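Acyl-CoA dehydrogenase domain protein Tcur3481 (Thermomonospora curvata, PDB 6WY9) probably acts as an FAD-dependent acyl-CoA dehydrogenase, oxidising acyl-CoA thioesters, and binds a flavin adenine dinucleotide cofactor. Local coordinates at residues B[48-62]-B[106-118]. Numbering follows the deposited sequence.
Sequences AGAGLLGVALPEAAG and RDLLPGVVDGSRR
Val113 pushes its two methyl groups into the curve of the loop 54-62. With CG1 anti to the backbone N (chi1 164°), that methyl lies by Gly62 O, while CG2, beside the backbone N, lies 3.4 Å from Ala61 O and 3.8 Å from Leu57 CD2. The Leu57 and Val113 side chains run past each other in opposite directions; Leu57 CD2 also touches Val112 CG1 at 3.9 Å, these two side chains crossing at about a right angle. Further along, Ala61 CB packs on Leu109 CB at 3.5 Å and also meets Pro110 CD. Cutting Val113 back to an alanine would probably open a gap between Leu57 and the Ala61–Gly62 backbone, leaving the loop less firmly seated on helix 109-113. All this belongs to the N-terminal helical domain of the acyl-CoA dehydrogenase fold: the chain leaving helix 41-49 through a Schellman motif at Gly51 packs against the short helix that precedes strand 118-122. Side chains of helix 87-100 touch Leu53, Pro58 and Val112. At the other end Leu53 CD1 reaches Val112 O, 3.6 Å away, and Ala48 CB sits 3.7 Å from Gly115 CA, where the glycine, at positive phi, ends the helix. No direct hydrogen bond joins the two segments. Instead a water donates to Ala48 O and to Val113 O, both at 2.8 Å, and weakly accepts from Gly54 N, bridging the two segments. Past Val113, Asp114 OD1 closes an Asx turn by accepting from Ser116 N, and takes Ser116 OG on its syn lone pair at 2.7 Å.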
loop_
_atom_site.group_PDB
_atom_site.type_symbol
_atom_site.label_atom_id
_atom_site.label_comp_id
_atom_site.label_asym_id
_atom_site.label_seq_id
_atom_site.Cartn_x
_atom_site.Cartn_y
_atom_site.Cartn_z
ATOM N N ALA B 48 10.754 39.981 -2.246
ATOM C CA ALA B 48 11.171 40.857 -3.338
ATOM C C ALA B 48 12.470 41.580 -2.996
ATOM O O ALA B 48 13.373 41.697 -3.841
ATOM C CB ALA B 48 10.072 41.876 -3.675
ATOM N N GLY B 49 12.570 42.092 -1.771
ATOM C CA GLY B 49 13.711 42.913 -1.414
ATOM C C GLY B 49 14.994 42.121 -1.341
ATOM O O GLY B 49 16.070 42.669 -1.586
ATOM N N ALA B 50 14.903 40.831 -0.979
ATOM C CA ALA B 50 16.049 39.935 -0.984
ATOM C C ALA B 50 16.384 39.409 -2.382
ATOM O O ALA B 50 17.367 38.670 -2.538
ATOM C CB ALA B 50 15.775 38.760 -0.026
ATOM N N GLY B 51 15.596 39.773 -3.397
ATOM C CA GLY B 51 15.866 39.339 -4.746
ATOM C C GLY B 51 15.357 37.951 -5.034
ATOM O O GLY B 51 15.641 37.402 -6.109
ATOM N N LEU B 52 14.581 37.376 -4.114
ATOM C CA LEU B 52 14.146 36.008 -4.287
ATOM C C LEU B 52 13.018 35.874 -5.300
ATOM O O LEU B 52 12.860 34.786 -5.864
ATOM C CB LEU B 52 13.740 35.428 -2.924
ATOM C CG LEU B 52 14.948 35.241 -1.998
ATOM C CD1 LEU B 52 14.503 34.879 -0.601
ATOM C CD2 LEU B 52 15.785 34.105 -2.566
ATOM N N LEU B 53 12.240 36.942 -5.559
ATOM C CA LEU B 53 11.269 36.860 -6.651
ATOM C C LEU B 53 11.969 36.920 -7.997
ATOM O O LEU B 53 11.437 36.428 -9.005
ATOM C CB LEU B 53 10.215 37.982 -6.551
ATOM C CG LEU B 53 9.396 38.028 -5.241
ATOM C CD1 LEU B 53 8.409 39.194 -5.267
ATOM C CD2 LEU B 53 8.650 36.682 -4.889
ATOM N N GLY B 54 13.155 37.529 -8.040
ATOM C CA GLY B 54 13.847 37.689 -9.296
ATOM C C GLY B 54 14.808 36.588 -9.627
ATOM O O GLY B 54 15.277 36.502 -10.773
ATOM N N VAL B 55 15.102 35.723 -8.653
ATOM C CA VAL B 55 16.211 34.787 -8.821
ATOM C C VAL B 55 15.958 33.846 -9.998
ATOM O O VAL B 55 16.867 33.584 -10.791
ATOM C CB VAL B 55 16.499 34.033 -7.499
ATOM C CG1 VAL B 55 15.399 33.068 -7.166
ATOM C CG2 VAL B 55 17.808 33.323 -7.595
ATOM N N ALA B 56 14.715 33.389 -10.184
ATOM C CA ALA B 56 14.387 32.481 -11.298
ATOM C C ALA B 56 14.090 33.179 -12.628
ATOM O O ALA B 56 13.957 32.487 -13.651
ATOM C CB ALA B 56 13.181 31.608 -10.939
ATOM N N LEU B 57 13.974 34.504 -12.657
ATOM C CA LEU B 57 13.515 35.253 -13.826
ATOM C C LEU B 57 14.683 35.815 -14.613
ATOM O O LEU B 57 15.814 35.863 -14.125
ATOM C CB LEU B 57 12.586 36.390 -13.389
ATOM C CG LEU B 57 11.128 35.942 -13.214
ATOM C CD1 LEU B 57 11.111 34.641 -12.494
ATOM C CD2 LEU B 57 10.334 36.951 -12.420
ATOM N N PRO B 58 14.438 36.303 -15.837
ATOM C CA PRO B 58 15.551 36.695 -16.700
ATOM C C PRO B 58 16.264 37.951 -16.214
ATOM O O PRO B 58 15.697 38.808 -15.528
ATOM C CB PRO B 58 14.876 36.951 -18.064
ATOM C CG PRO B 58 13.480 36.396 -17.929
ATOM C CD PRO B 58 13.141 36.551 -16.498
ATOM N N GLU B 59 17.525 38.068 -16.628
ATOM C CA GLU B 59 18.313 39.249 -16.291
ATOM C C GLU B 59 17.734 40.509 -16.921
ATOM O O GLU B 59 17.700 41.565 -16.279
ATOM C CB GLU B 59 19.768 39.049 -16.722
ATOM C CG GLU B 59 20.528 38.006 -15.886
ATOM C CD GLU B 59 21.975 37.849 -16.327
ATOM O OE1 GLU B 59 22.312 38.277 -17.450
ATOM O OE2 GLU B 59 22.780 37.299 -15.552
ATOM N N ALA B 60 17.266 40.427 -18.174
ATOM C CA ALA B 60 16.701 41.613 -18.814
ATOM C C ALA B 60 15.534 42.211 -18.026
ATOM O O ALA B 60 15.235 43.394 -18.204
ATOM C CB ALA B 60 16.267 41.295 -20.249
ATOM N N ALA B 61 14.873 41.441 -17.157
ATOM C CA ALA B 61 13.829 41.967 -16.278
ATOM C C ALA B 61 14.340 42.279 -14.877
ATOM O O ALA B 61 13.532 42.550 -13.976
ATOM C CB ALA B 61 12.650 40.986 -16.179
ATOM N N GLY B 62 15.654 42.221 -14.661
ATOM C CA GLY B 62 16.228 42.465 -13.354
ATOM C C GLY B 62 16.426 41.237 -12.498
ATOM O O GLY B 62 16.851 41.373 -11.343
ATOM N N ARG B 106 6.416 40.404 -21.761
ATOM C CA ARG B 106 7.632 40.365 -20.941
ATOM C C ARG B 106 7.900 41.694 -20.237
ATOM O O ARG B 106 8.625 41.722 -19.233
ATOM C CB ARG B 106 8.848 39.978 -21.791
ATOM C CG ARG B 106 8.841 38.511 -22.238
ATOM C CD ARG B 106 10.112 38.127 -23.018
ATOM N NE ARG B 106 10.012 38.388 -24.457
ATOM C CZ ARG B 106 10.779 39.234 -25.143
ATOM N NH1 ARG B 106 11.733 39.931 -24.530
ATOM N NH2 ARG B 106 10.596 39.382 -26.450
ATOM N N ASP B 107 7.341 42.797 -20.734
ATOM C CA ASP B 107 7.480 44.049 -20.001
ATOM C C ASP B 107 6.777 44.029 -18.648
ATOM O O ASP B 107 7.023 44.920 -17.826
ATOM C CB ASP B 107 6.972 45.214 -20.856
ATOM C CG ASP B 107 7.953 45.586 -21.948
ATOM O OD1 ASP B 107 9.159 45.331 -21.755
ATOM O OD2 ASP B 107 7.524 46.123 -22.996
ATOM N N LEU B 108 5.938 43.023 -18.371
ATOM C CA LEU B 108 5.343 42.916 -17.042
ATOM C C LEU B 108 6.313 42.358 -15.998
ATOM O O LEU B 108 6.023 42.428 -14.793
ATOM C CB LEU B 108 4.077 42.035 -17.099
ATOM C CG LEU B 108 2.940 42.407 -18.067
ATOM C CD1 LEU B 108 1.857 41.337 -18.023
ATOM C CD2 LEU B 108 2.336 43.716 -17.665
ATOM N N LEU B 109 7.442 41.782 -16.423
ATOM C CA LEU B 109 8.277 40.973 -15.529
ATOM C C LEU B 109 9.035 41.848 -14.527
ATOM O O LEU B 109 9.201 41.459 -13.364
ATOM C CB LEU B 109 9.243 40.105 -16.358
ATOM C CG LEU B 109 8.541 39.019 -17.215
ATOM C CD1 LEU B 109 9.461 38.202 -18.159
ATOM C CD2 LEU B 109 7.742 38.075 -16.306
ATOM N N PRO B 110 9.533 43.014 -14.931
ATOM C CA PRO B 110 10.159 43.889 -13.932
ATOM C C PRO B 110 9.276 44.114 -12.717
ATOM O O PRO B 110 9.781 44.066 -11.591
ATOM C CB PRO B 110 10.421 45.171 -14.731
ATOM C CG PRO B 110 10.745 44.619 -16.099
ATOM C CD PRO B 110 9.692 43.563 -16.293
ATOM N N GLY B 111 7.969 44.334 -12.904
ATOM C CA GLY B 111 7.097 44.524 -11.757
ATOM C C GLY B 111 6.963 43.270 -10.898
ATOM O O GLY B 111 6.701 43.363 -9.694
ATOM N N VAL B 112 7.128 42.089 -11.494
ATOM C CA VAL B 112 7.137 40.872 -10.681
ATOM C C VAL B 112 8.424 40.789 -9.866
ATOM O O VAL B 112 8.408 40.432 -8.679
ATOM C CB VAL B 112 6.968 39.620 -11.560
ATOM C CG1 VAL B 112 7.132 38.343 -10.698
ATOM C CG2 VAL B 112 5.613 39.630 -12.300
ATOM N N VAL B 113 9.560 41.095 -10.492
ATOM C CA VAL B 113 10.846 41.029 -9.798
ATOM C C VAL B 113 10.839 41.933 -8.570
ATOM O O VAL B 113 11.282 41.537 -7.482
ATOM C CB VAL B 113 11.987 41.389 -10.775
ATOM C CG1 VAL B 113 13.291 41.714 -10.036
ATOM C CG2 VAL B 113 12.161 40.260 -11.809
ATOM N N ASP B 114 10.333 43.162 -8.717
ATOM C CA ASP B 114 10.434 44.119 -7.620
ATOM C C ASP B 114 9.279 44.025 -6.619
ATOM O O ASP B 114 9.267 44.783 -5.649
ATOM C CB ASP B 114 10.603 45.567 -8.167
ATOM C CG ASP B 114 9.316 46.176 -8.776
ATOM O OD1 ASP B 114 8.245 45.560 -8.703
ATOM O OD2 ASP B 114 9.385 47.305 -9.335
ATOM N N GLY B 115 8.327 43.112 -6.824
ATOM C CA GLY B 115 7.265 42.824 -5.869
ATOM C C GLY B 115 5.952 43.575 -6.044
ATOM O O GLY B 115 4.994 43.275 -5.323
ATOM N N SER B 116 5.859 44.527 -6.980
ATOM C CA SER B 116 4.636 45.310 -7.134
ATOM C C SER B 116 3.553 44.621 -7.954
ATOM O O SER B 116 2.414 45.101 -7.955
ATOM C CB SER B 116 4.970 46.657 -7.780
ATOM O OG SER B 116 5.696 46.432 -8.969
ATOM N N ARG B 117 3.872 43.534 -8.655
ATOM C CA ARG B 117 2.968 42.897 -9.617
ATOM C C ARG B 117 2.925 41.404 -9.358
ATOM O O ARG B 117 3.945 40.725 -9.502
ATOM C CB ARG B 117 3.423 43.129 -11.057
ATOM C CG ARG B 117 2.510 42.492 -12.101
ATOM C CD ARG B 117 3.057 42.594 -13.544
ATOM N NE ARG B 117 3.684 43.889 -13.824
ATOM C CZ ARG B 117 3.043 44.964 -14.268
ATOM N NH1 ARG B 117 3.723 46.074 -14.503
ATOM N NH2 ARG B 117 1.734 44.937 -14.477
ATOM N N ARG B 118 1.751 40.894 -8.996
ATOM C CA ARG B 118 1.565 39.458 -8.820
ATOM C C ARG B 118 0.650 38.936 -9.916
ATOM O O ARG B 118 -0.086 39.687 -10.562
ATOM C CB ARG B 118 0.982 39.108 -7.453
ATOM C CG ARG B 118 1.886 39.521 -6.261
ATOM C CD ARG B 118 1.546 38.760 -4.989
ATOM N NE ARG B 118 0.151 38.911 -4.552
ATOM C CZ ARG B 118 -0.227 39.713 -3.556
ATOM N NH1 ARG B 118 0.686 40.429 -2.906
ATOM N NH2 ARG B 118 -1.512 39.811 -3.209
HETATM O O HOH W 1 13.109 40.041 -6.038
#